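Local structure of alpha-fucosidase GH29 (Fusarium graminearum, 4PSR) at residues N77-G81 and W140-G146; W133-N138 and D209-M214; L215-D221 and Y255-R259. The protein catalyses the hydrolytic release of L-fucose from alpha-L-fucosides, probably including fucose alpha-1,6-linked to the reducing-end N-acetylglucosamine of glycoproteins. One frame throughout, in Å; residues are numbered along the deposited sequence. Where two conformers were deposited one is given.

Contact 1. Residues N77-G81 and W140-G146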
loop_
_atom_site.group_PDB
_atom_site.type_symbol
_atom_site.label_atom_id
_atom_site.label_comp_id
_atom_site.label_asym_id
_atom_site.label_seq_id
_atom_site.Cartn_x
_atom_site.Cartn_y
_atom_site.Cartn_z
ATOM N N ASN A 77 -24.554 -13.667 -16.800
ATOM C CA ASN A 77 -24.796 -13.141 -18.148
ATOM C C ASN A 77 -23.756 -12.099 -18.609
ATOM O O ASN A 77 -23.561 -11.912 -19.820
ATOM C CB ASN A 77 -26.186 -12.499 -18.260
ATOM C CG ASN A 77 -27.320 -13.502 -18.359
ATOM O OD1 ASN A 77 -27.136 -14.720 -18.272
ATOM N ND2 ASN A 77 -28.530 -12.975 -18.529
ATOM N N PHE A 78 -23.146 -11.344 -17.686
ATOM C CA PHE A 78 -22.096 -10.405 -18.092
ATOM C C PHE A 78 -20.873 -11.142 -18.659
ATOM O O PHE A 78 -20.161 -10.608 -19.519
ATOM C CB PHE A 78 -21.658 -9.509 -16.931
ATOM C CG PHE A 78 -22.688 -8.485 -16.500
ATOM C CD1 PHE A 78 -23.018 -7.408 -17.294
ATOM C CD2 PHE A 78 -23.284 -8.597 -15.264
ATOM C CE1 PHE A 78 -23.951 -6.459 -16.848
ATOM C CE2 PHE A 78 -24.190 -7.654 -14.821
ATOM C CZ PHE A 78 -24.527 -6.602 -15.612
ATOM N N ILE A 79 -20.641 -12.354 -18.177
ATOM C CA ILE A 79 -19.509 -13.177 -18.595
ATOM C C ILE A 79 -19.852 -13.964 -19.862
ATOM O O ILE A 79 -19.070 -13.976 -20.824
ATOM C CB ILE A 79 -19.110 -14.143 -17.454
ATOM C CG1 ILE A 79 -18.569 -13.319 -16.269
ATOM C CG2 ILE A 79 -18.086 -15.196 -17.942
ATOM C CD1 ILE A 79 -18.510 -14.051 -14.965
ATOM N N LYS A 80 -21.028 -14.582 -19.889
ATOM C CA LYS A 80 -21.416 -15.424 -21.037
ATOM C C LYS A 80 -22.112 -14.654 -22.158
ATOM O O LYS A 80 -22.188 -15.139 -23.303
ATOM C CB LYS A 80 -22.273 -16.597 -20.556
ATOM C CG LYS A 80 -21.440 -17.621 -19.806
ATOM C CD LYS A 80 -22.236 -18.846 -19.373
ATOM C CE LYS A 80 -21.284 -19.921 -18.875
ATOM N NZ LYS A 80 -22.025 -21.185 -18.541
ATOM N N GLY A 81 -22.564 -13.438 -21.844
ATOM C CA GLY A 81 -23.208 -12.568 -22.811
ATOM C C GLY A 81 -24.725 -12.729 -22.867
ATOM O O GLY A 81 -25.277 -13.844 -22.787
ATOM N N TRP A 140 -14.725 -20.355 -15.229
ATOM C CA TRP A 140 -15.193 -18.989 -15.326
ATOM C C TRP A 140 -13.996 -18.087 -15.553
ATOM O O TRP A 140 -13.415 -17.538 -14.608
ATOM C CB TRP A 140 -15.994 -18.605 -14.068
ATOM C CG TRP A 140 -17.258 -19.433 -13.951
ATOM C CD1 TRP A 140 -17.415 -20.583 -13.224
ATOM C CD2 TRP A 140 -18.511 -19.185 -14.597
ATOM N NE1 TRP A 140 -18.694 -21.058 -13.383
ATOM C CE2 TRP A 140 -19.383 -20.229 -14.217
ATOM C CE3 TRP A 140 -18.976 -18.182 -15.445
ATOM C CZ2 TRP A 140 -20.700 -20.291 -14.654
ATOM C CZ3 TRP A 140 -20.277 -18.232 -15.865
ATOM C CH2 TRP A 140 -21.131 -19.293 -15.467
ATOM N N ASN A 141 -13.619 -17.951 -16.820
ATOM C CA ASN A 141 -12.391 -17.235 -17.164
ATOM C C ASN A 141 -12.530 -16.663 -18.577
ATOM O O ASN A 141 -13.397 -17.096 -19.371
ATOM C CB ASN A 141 -11.160 -18.152 -16.965
ATOM C CG ASN A 141 -11.004 -19.206 -18.047
ATOM O OD1 ASN A 141 -10.911 -18.882 -19.229
ATOM N ND2 ASN A 141 -10.932 -20.458 -17.649
ATOM N N PRO A 142 -11.687 -15.683 -18.934
ATOM C CA PRO A 142 -11.820 -14.945 -20.187
ATOM C C PRO A 142 -11.194 -15.640 -21.397
ATOM O O PRO A 142 -11.244 -15.078 -22.478
ATOM C CB PRO A 142 -11.118 -13.622 -19.887
ATOM C CG PRO A 142 -10.046 -14.004 -18.901
ATOM C CD PRO A 142 -10.780 -14.994 -18.005
ATOM N N VAL A 143 -10.650 -16.828 -21.208
ATOM C CA VAL A 143 -10.216 -17.658 -22.338
ATOM C C VAL A 143 -11.416 -18.489 -22.803
ATOM O O VAL A 143 -11.726 -18.555 -23.995
ATOM C CB VAL A 143 -9.037 -18.577 -21.965
ATOM C CG1 VAL A 143 -8.693 -19.547 -23.106
ATOM C CG2 VAL A 143 -7.811 -17.759 -21.593
ATOM N N ASN A 144 -12.134 -19.099 -21.868
ATOM C CA ASN A 144 -13.356 -19.846 -22.224
ATOM C C ASN A 144 -14.497 -18.965 -22.735
ATOM O O ASN A 144 -15.251 -19.343 -23.643
ATOM C CB ASN A 144 -13.880 -20.592 -21.013
ATOM C CG ASN A 144 -13.071 -21.800 -20.684
ATOM O OD1 ASN A 144 -12.431 -22.389 -21.567
ATOM N ND2 ASN A 144 -13.096 -22.212 -19.418
ATOM N N TYR A 145 -14.669 -17.811 -22.099
ATOM C CA TYR A 145 -15.789 -16.915 -22.364
ATOM C C TYR A 145 -15.320 -15.524 -22.728
ATOM O O TYR A 145 -14.180 -15.155 -22.441
ATOM C CB TYR A 145 -16.679 -16.837 -21.118
ATOM C CG TYR A 145 -17.205 -18.189 -20.682
ATOM C CD1 TYR A 145 -17.902 -19.006 -21.559
ATOM C CD2 TYR A 145 -16.925 -18.680 -19.418
ATOM C CE1 TYR A 145 -18.348 -20.274 -21.152
ATOM C CE2 TYR A 145 -17.357 -19.909 -19.009
ATOM C CZ TYR A 145 -18.051 -20.711 -19.883
ATOM O OH TYR A 145 -18.469 -21.955 -19.442
ATOM N N GLY A 146 -16.172 -14.758 -23.389
ATOM C CA GLY A 146 -15.894 -13.362 -23.598
ATOM C C GLY A 146 -14.784 -13.120 -24.611
ATOM O O GLY A 146 -14.905 -13.508 -25.773
HETATM O O HOH W 1 -20.359 -23.043 -17.216
#

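Contact 2. Residues W133-N138 and D209-M214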
loop_
_atom_site.group_PDB
_atom_site.type_symbol
_atom_site.label_atom_id
_atom_site.label_comp_id
_atom_site.label_asym_id
_atom_site.label_seq_id
_atom_site.Cartn_x
_atom_site.Cartn_y
_atom_site.Cartn_z
ATOM N N TRP A 133 -7.014 -15.454 -15.697
ATOM C CA TRP A 133 -5.974 -16.217 -16.417
ATOM C C TRP A 133 -6.634 -17.460 -17.053
ATOM O O TRP A 133 -7.815 -17.751 -16.822
ATOM C CB TRP A 133 -4.802 -16.597 -15.500
ATOM C CG TRP A 133 -5.181 -17.508 -14.377
ATOM C CD1 TRP A 133 -5.027 -18.865 -14.351
ATOM C CD2 TRP A 133 -5.777 -17.146 -13.113
ATOM N NE1 TRP A 133 -5.498 -19.368 -13.166
ATOM C CE2 TRP A 133 -5.983 -18.341 -12.398
ATOM C CE3 TRP A 133 -6.195 -15.930 -12.536
ATOM C CZ2 TRP A 133 -6.547 -18.364 -11.122
ATOM C CZ3 TRP A 133 -6.781 -15.954 -11.275
ATOM C CH2 TRP A 133 -6.941 -17.167 -10.578
ATOM N N ASP A 134 -5.877 -18.184 -17.873
ATOM C CA ASP A 134 -6.337 -19.428 -18.478
ATOM C C ASP A 134 -6.341 -20.487 -17.396
ATOM O O ASP A 134 -5.300 -21.073 -17.098
ATOM C CB ASP A 134 -5.368 -19.831 -19.593
ATOM C CG ASP A 134 -5.906 -20.942 -20.448
ATOM O OD1 ASP A 134 -6.934 -21.532 -20.075
ATOM O OD2 ASP A 134 -5.299 -21.211 -21.502
ATOM N N SER A 135 -7.495 -20.727 -16.784
ATOM C CA SER A 135 -7.599 -21.565 -15.590
ATOM C C SER A 135 -8.241 -22.916 -15.883
ATOM O O SER A 135 -9.306 -22.984 -16.522
ATOM C CB SER A 135 -8.418 -20.831 -14.529
ATOM O OG SER A 135 -8.652 -21.640 -13.397
ATOM N N LYS A 136 -7.576 -23.981 -15.451
ATOM C CA LYS A 136 -8.156 -25.330 -15.477
ATOM C C LYS A 136 -9.062 -25.532 -14.271
ATOM O O LYS A 136 -10.087 -26.198 -14.371
ATOM C CB LYS A 136 -7.068 -26.403 -15.534
ATOM C CG LYS A 136 -6.210 -26.285 -16.798
ATOM C CD LYS A 136 -5.020 -27.231 -16.823
ATOM C CE LYS A 136 -4.073 -26.880 -17.973
ATOM N NZ LYS A 136 -3.573 -25.473 -17.901
ATOM N N VAL A 137 -8.707 -24.946 -13.127
ATOM C CA VAL A 137 -9.512 -25.189 -11.928
ATOM C C VAL A 137 -10.789 -24.362 -11.890
ATOM O O VAL A 137 -11.728 -24.710 -11.158
ATOM C CB VAL A 137 -8.721 -24.989 -10.592
ATOM C CG1 VAL A 137 -7.488 -25.902 -10.542
ATOM C CG2 VAL A 137 -8.322 -23.568 -10.369
ATOM N N ASN A 138 -10.855 -23.290 -12.688
ATOM C CA ASN A 138 -12.053 -22.453 -12.747
ATOM C C ASN A 138 -12.396 -22.121 -14.195
ATOM O O ASN A 138 -11.718 -21.314 -14.833
ATOM C CB ASN A 138 -11.869 -21.165 -11.931
ATOM C CG ASN A 138 -13.089 -20.285 -11.976
ATOM O OD1 ASN A 138 -14.190 -20.749 -12.323
ATOM N ND2 ASN A 138 -12.930 -19.027 -11.618
ATOM N N ASP A 209 -6.143 -23.678 -4.795
ATOM C CA ASP A 209 -5.842 -24.129 -6.157
ATOM C C ASP A 209 -5.763 -22.932 -7.116
ATOM O O ASP A 209 -4.954 -22.916 -8.041
ATOM C CB ASP A 209 -6.888 -25.116 -6.670
ATOM C CG ASP A 209 -6.807 -26.481 -5.992
ATOM O OD1 ASP A 209 -5.783 -26.785 -5.367
ATOM O OD2 ASP A 209 -7.777 -27.247 -6.144
ATOM N N LYS A 210 -6.615 -21.926 -6.914
ATOM C CA LYS A 210 -6.563 -20.708 -7.721
ATOM C C LYS A 210 -5.217 -19.995 -7.541
ATOM O O LYS A 210 -4.546 -19.599 -8.525
ATOM C CB LYS A 210 -7.727 -19.785 -7.372
ATOM C CG LYS A 210 -9.052 -20.199 -7.975
ATOM C CD LYS A 210 -10.214 -19.421 -7.355
ATOM C CE LYS A 210 -11.510 -19.621 -8.121
ATOM N NZ LYS A 210 -12.558 -18.730 -7.551
ATOM N N HIS A 211 -4.808 -19.777 -6.288
ATOM C CA HIS A 211 -3.496 -19.188 -6.032
ATOM C C HIS A 211 -2.357 -19.980 -6.668
ATOM O O HIS A 211 -1.488 -19.409 -7.316
ATOM C CB HIS A 211 -3.188 -19.139 -4.541
ATOM C CG HIS A 211 -3.623 -17.906 -3.829
ATOM N ND1 HIS A 211 -3.437 -16.643 -4.354
ATOM C CD2 HIS A 211 -4.160 -17.735 -2.598
ATOM C CE1 HIS A 211 -3.833 -15.748 -3.468
ATOM N NE2 HIS A 211 -4.276 -16.382 -2.391
ATOM N N ARG A 212 -2.361 -21.289 -6.466
ATOM C CA ARG A 212 -1.296 -22.155 -6.958
ATOM C C ARG A 212 -1.166 -22.092 -8.483
ATOM O O ARG A 212 -0.064 -21.964 -9.028
ATOM C CB ARG A 212 -1.546 -23.598 -6.509
ATOM C CG ARG A 212 -0.688 -24.618 -7.246
ATOM C CD ARG A 212 -0.621 -25.958 -6.538
ATOM N NE ARG A 212 -1.949 -26.534 -6.410
ATOM C CZ ARG A 212 -2.207 -27.755 -5.961
ATOM N NH1 ARG A 212 -3.462 -28.166 -5.883
ATOM N NH2 ARG A 212 -1.221 -28.553 -5.581
ATOM N N GLU A 213 -2.298 -22.186 -9.161
ATOM C CA GLU A 213 -2.339 -22.202 -10.625
ATOM C C GLU A 213 -1.876 -20.844 -11.140
ATOM O O GLU A 213 -1.037 -20.749 -12.049
ATOM C CB GLU A 213 -3.748 -22.509 -11.111
ATOM C CG GLU A 213 -3.878 -22.737 -12.620
ATOM C CD GLU A 213 -5.314 -22.996 -12.974
ATOM O OE1 GLU A 213 -6.124 -22.069 -12.750
ATOM O OE2 GLU A 213 -5.683 -24.147 -13.351
ATOM N N MET A 214 -2.401 -19.763 -10.558
ATOM C CA MET A 214 -2.035 -18.425 -10.999
ATOM C C MET A 214 -0.548 -18.190 -10.783
ATOM O O MET A 214 0.147 -17.649 -11.653
ATOM C CB MET A 214 -2.875 -17.354 -10.254
ATOM C CG MET A 214 -2.442 -15.885 -10.519
ATOM S SD MET A 214 -1.007 -15.361 -9.556
ATOM C CE MET A 214 -1.717 -15.354 -7.905
#

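Contact 3. Residues L215-D221 and Y255-R259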
loop_
_atom_site.group_PDB
_atom_site.type_symbol
_atom_site.label_atom_id
_atom_site.label_comp_id
_atom_site.label_asym_id
_atom_site.label_seq_id
_atom_site.Cartn_x
_atom_site.Cartn_y
_atom_site.Cartn_z
ATOM N N LEU A 215 -0.011 -18.596 -9.643
ATOM C CA LEU A 215 1.355 -18.175 -9.333
ATOM C C LEU A 215 2.390 -19.000 -10.113
ATOM O O LEU A 215 3.452 -18.474 -10.465
ATOM C CB LEU A 215 1.602 -18.145 -7.825
ATOM C CG LEU A 215 1.774 -19.450 -7.034
ATOM C CD1 LEU A 215 3.220 -19.959 -7.118
ATOM C CD2 LEU A 215 1.350 -19.284 -5.574
ATOM N N ASP A 216 2.068 -20.254 -10.414
ATOM C CA ASP A 216 2.916 -21.039 -11.300
ATOM C C ASP A 216 2.838 -20.519 -12.741
ATOM O O ASP A 216 3.806 -20.631 -13.501
ATOM C CB ASP A 216 2.539 -22.529 -11.255
ATOM C CG ASP A 216 3.000 -23.249 -9.980
ATOM O OD1 ASP A 216 3.991 -22.832 -9.333
ATOM O OD2 ASP A 216 2.378 -24.279 -9.671
ATOM N N HIS A 217 1.711 -19.913 -13.104
ATOM C CA HIS A 217 1.469 -19.419 -14.472
ATOM C C HIS A 217 2.222 -18.131 -14.779
ATOM O O HIS A 217 2.731 -17.962 -15.882
ATOM C CB HIS A 217 -0.045 -19.189 -14.628
ATOM C CG HIS A 217 -0.521 -18.918 -16.023
ATOM N ND1 HIS A 217 -0.286 -19.773 -17.080
ATOM C CD2 HIS A 217 -1.344 -17.952 -16.496
ATOM C CE1 HIS A 217 -0.904 -19.313 -18.156
ATOM N NE2 HIS A 217 -1.549 -18.205 -17.830
ATOM N N VAL A 218 2.314 -17.222 -13.818
ATOM C CA VAL A 218 2.922 -15.911 -14.066
ATOM C C VAL A 218 4.063 -15.523 -13.127
ATOM O O VAL A 218 4.689 -14.479 -13.315
ATOM C CB VAL A 218 1.873 -14.750 -14.154
ATOM C CG1 VAL A 218 0.871 -15.045 -15.224
ATOM C CG2 VAL A 218 1.195 -14.468 -12.794
ATOM N N GLN A 219 4.385 -16.367 -12.156
ATOM C CA GLN A 219 5.504 -16.114 -11.247
ATOM C C GLN A 219 5.536 -14.691 -10.641
ATOM O O GLN A 219 6.533 -13.955 -10.769
ATOM C CB GLN A 219 6.855 -16.469 -11.896
ATOM C CG GLN A 219 6.911 -17.915 -12.410
ATOM C CD GLN A 219 8.293 -18.326 -12.931
ATOM O OE1 GLN A 219 9.237 -17.527 -12.941
ATOM N NE2 GLN A 219 8.401 -19.576 -13.402
ATOM N N PRO A 220 4.460 -14.313 -9.950
ATOM C CA PRO A 220 4.398 -12.949 -9.394
ATOM C C PRO A 220 5.446 -12.658 -8.325
ATOM O O PRO A 220 5.781 -13.539 -7.517
ATOM C CB PRO A 220 3.002 -12.893 -8.769
ATOM C CG PRO A 220 2.705 -14.328 -8.417
ATOM C CD PRO A 220 3.343 -15.155 -9.481
ATOM N N ASP A 221 5.944 -11.429 -8.334
ATOM C CA ASP A 221 6.826 -10.933 -7.297
ATOM C C ASP A 221 6.075 -10.577 -6.016
ATOM O O ASP A 221 6.656 -10.652 -4.934
ATOM C CB ASP A 221 7.582 -9.735 -7.839
ATOM C CG ASP A 221 8.407 -10.105 -9.044
ATOM O OD1 ASP A 221 9.351 -10.919 -8.875
ATOM O OD2 ASP A 221 8.104 -9.636 -10.163
ATOM N N TYR A 255 3.716 -22.933 -0.190
ATOM C CA TYR A 255 3.873 -23.147 -1.627
ATOM C C TYR A 255 4.517 -21.954 -2.325
ATOM O O TYR A 255 5.492 -22.095 -3.055
ATOM C CB TYR A 255 2.545 -23.505 -2.270
ATOM C CG TYR A 255 2.650 -24.032 -3.678
ATOM C CD1 TYR A 255 2.683 -25.396 -3.924
ATOM C CD2 TYR A 255 2.706 -23.179 -4.771
ATOM C CE1 TYR A 255 2.767 -25.898 -5.200
ATOM C CE2 TYR A 255 2.773 -23.674 -6.061
ATOM C CZ TYR A 255 2.811 -25.050 -6.257
ATOM O OH TYR A 255 2.880 -25.580 -7.531
ATOM N N TYR A 256 3.999 -20.766 -2.040
ATOM C CA TYR A 256 4.521 -19.562 -2.655
ATOM C C TYR A 256 5.953 -19.279 -2.198
ATOM O O TYR A 256 6.814 -18.967 -3.033
ATOM C CB TYR A 256 3.603 -18.394 -2.323
ATOM C CG TYR A 256 3.957 -17.084 -3.024
ATOM C CD1 TYR A 256 4.443 -17.060 -4.334
ATOM C CD2 TYR A 256 3.773 -15.857 -2.387
ATOM C CE1 TYR A 256 4.705 -15.852 -4.993
ATOM C CE2 TYR A 256 4.046 -14.651 -3.033
ATOM C CZ TYR A 256 4.509 -14.662 -4.328
ATOM O OH TYR A 256 4.761 -13.442 -4.941
ATOM N N PHE A 257 6.234 -19.379 -0.895
ATOM C CA PHE A 257 7.577 -19.091 -0.407
ATOM C C PHE A 257 8.584 -20.130 -0.937
ATOM O O PHE A 257 9.729 -19.798 -1.249
ATOM C CB PHE A 257 7.603 -19.014 1.134
ATOM C CG PHE A 257 6.750 -17.922 1.718
ATOM C CD1 PHE A 257 6.303 -16.850 0.954
ATOM C CD2 PHE A 257 6.399 -17.963 3.060
ATOM C CE1 PHE A 257 5.517 -15.864 1.526
ATOM C CE2 PHE A 257 5.589 -16.989 3.631
ATOM C CZ PHE A 257 5.176 -15.913 2.869
ATOM N N ASN A 258 8.152 -21.378 -1.107
ATOM C CA ASN A 258 9.027 -22.382 -1.726
ATOM C C ASN A 258 9.273 -22.092 -3.204
ATOM O O ASN A 258 10.387 -22.251 -3.688
ATOM C CB ASN A 258 8.456 -23.791 -1.564
ATOM C CG ASN A 258 8.663 -24.338 -0.175
ATOM O OD1 ASN A 258 9.647 -24.007 0.484
ATOM N ND2 ASN A 258 7.753 -25.195 0.271
ATOM N N ARG A 259 8.236 -21.683 -3.923
ATOM C CA ARG A 259 8.431 -21.336 -5.324
ATOM C C ARG A 259 9.387 -20.153 -5.448
ATOM O O ARG A 259 10.220 -20.127 -6.341
ATOM C CB ARG A 259 7.110 -21.026 -6.022
ATOM C CG ARG A 259 6.232 -22.237 -6.294
ATOM C CD ARG A 259 6.956 -23.323 -7.050
ATOM N NE ARG A 259 6.015 -24.209 -7.736
ATOM C CZ ARG A 259 6.287 -25.452 -8.121
ATOM N NH1 ARG A 259 7.484 -25.985 -7.894
ATOM N NH2 ARG A 259 5.352 -26.168 -8.737
#

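Contact 1. Residues N77-G81 and W140-G146
A single water joins the polar ends of Lys80 and Tyr145. It accepts from Lys80 NZ at 2.8 Å and lies 3.1 Å from Tyr145 OH. This bridge is the polar link between the two segments; the rest is carbon packing. The lysine chain runs extended beside the tyrosine, pointing the same way. Its CG stands over one face of the Tyr145 ring in a CH-pi contact, 4.3 Å from the centroid and 13° off the normal. Farther along, Lys80 CE touches two aromatic rings at once. Lys80 CE is 3.5 Å from Tyr145 CZ and from Trp140 CH2. Asn144 CB packs on the other face of the tyrosine, which is thus held from both sides. Tyr145 in turn places its CE2 rim over a face of the Trp140 ring.

Ile79 fills the inner part of the contact. Ile79 CG2 meets Trp140 CE3 at the ring edge (4.0 Å) and Tyr145 CB (3.8 Å). Asn141 OD1 shapes the 140-146 segment: it accepts from Val143 N in an Asx turn and from Asn144 N in an Asx motif. That turn leads the chain back toward the helix at Tyr145.

Ile79 and Lys80 belong to the last turn of helix 76-80. The partner segment is part of the long loop between barrel strand 119-125 and helix 151-161. Helix 189-195 packs against both segments: Leu191 and Leu194 touch Trp140, and Leu194 also touches Ile79. Ser190 O accepts from Trp140 NE1.

Contact 2. Residues W133-N138 and D209-M214
Glu213 reaches from helix 200-218 into the loop at 133-138 and takes four hydrogen bonds there, two on each carboxylate oxygen. CG lies anti to the backbone N (chi1 -172°) and the chain stays extended, which carries the carboxylate across to the loop. Glu213 OE1 accepts from Ser135 OG at 2.6 Å through its syn lone pair. Glu213 OE1 also accepts from Trp133 NE1 at 2.8 Å, on its anti side but 26° out of the carboxylate plane. The acid lies at the edge of the indole, with its own plane 77° from that of the ring. The other oxygen takes two successive backbone amides. Glu213 OE2 accepts from Lys136 N at 2.8 Å, from above the carboxylate plane, and from Val137 N at 3.1 Å through its syn lone pair. Ser135 OG is engaged twice, since it also accepts from Asn138 N in an ST motif.

Two apolar contacts flank this polar centre. Met214 CB sits over the middle of the six-membered ring of Trp133, 3.8 Å from its centroid, in a CH-pi contact. Val137 spreads its two methyls: CG1 packs on Asp209 CB at 4.0 Å, and CG2 faces Lys210 CG.

Lys210 adds polar and charged groups. Its O approaches Trp133 CZ2. Its chain runs past Asn138, and its NZ goes on to a salt bridge with Glu125 at the end of barrel strand 119-125.

Glu213 is thus bound by neutral donors, with Lys136 NZ no nearer than 5.2 Å. Four N-H and O-H groups would probably stabilise the charged form of the acid. They also fix its rotation. The loop's indole, hydroxyl and backbone are therefore pinned to the barrel helix through one side chain.

Contact 3. Residues L215-D221 and Y255-R259
Leu215 is the bump of this contact, and the side chains of Tyr255, Tyr256 and Arg259 form the hollow that receives it. Its two methyls part company. CD1 goes to the side of Tyr255 and Arg259, 3.9 Å from Tyr255 CE2 at the ring edge and just as close to Arg259 CG. CD2 turns to Tyr256 and rests 4.0 Å from its CD1. The leucine holds CG between the backbone N and the carbonyl carbon (chi1 74°), and this setting puts one methyl by Tyr255 and Arg259 and the other by Tyr256. Phe252 and Trp263, from the same helix as the hollow, also touch it.

The two segments come from helices that follow one another in the TIM barrel. Helix 200-218 leads into strand 222-225, and helix 246-263 comes after that strand. The contact is therefore one of neighbouring helices on the outside of the barrel, close to where the first turns into its strand.

Beside the leucine, Asp216 grips two side chains. OD2 accepts from Tyr255 OH at 2.6 Å through its syn lone pair. OD1 forms a salt bridge with Arg259 NE at 2.9 Å. The carboxylate is turned 60° from the guanidinium plane, and Arg259 NH1 has its own salt bridge to Glu262. On the other flank the Tyr256 ring reaches Pro220, just past the helix end, with Pro220 O at its edge. Tyr256 OH donates to Pro220 O at 2.8 Å, from well above the carbonyl plane, while Pro220 CG packs near Tyr256 CE1 at 4.2 Å.

The three contacts form a series from the periphery inward, with centres about 31, 25 and 20 Å from the centre of the chain. All are partly buried. Contact 1 is carried in part by an exposed lysine, contact 2 has exposed Lys136 at its margin, and in contact 3 no touching residue is exposed. Contacts 1 and 2 draw on the same loop after strand 119-125, and Asn138 OD1 accepts from Trp140 N between them. Contacts 2 and 3 share helix 200-218 and touch where Met214 SD packs on Pro220 CG. Contact 1 is aromatic and aliphatic with a water bridge. Contact 2 sets neutral donors around an acid. Contact 3 joins two barrel helices and adds a salt bridge.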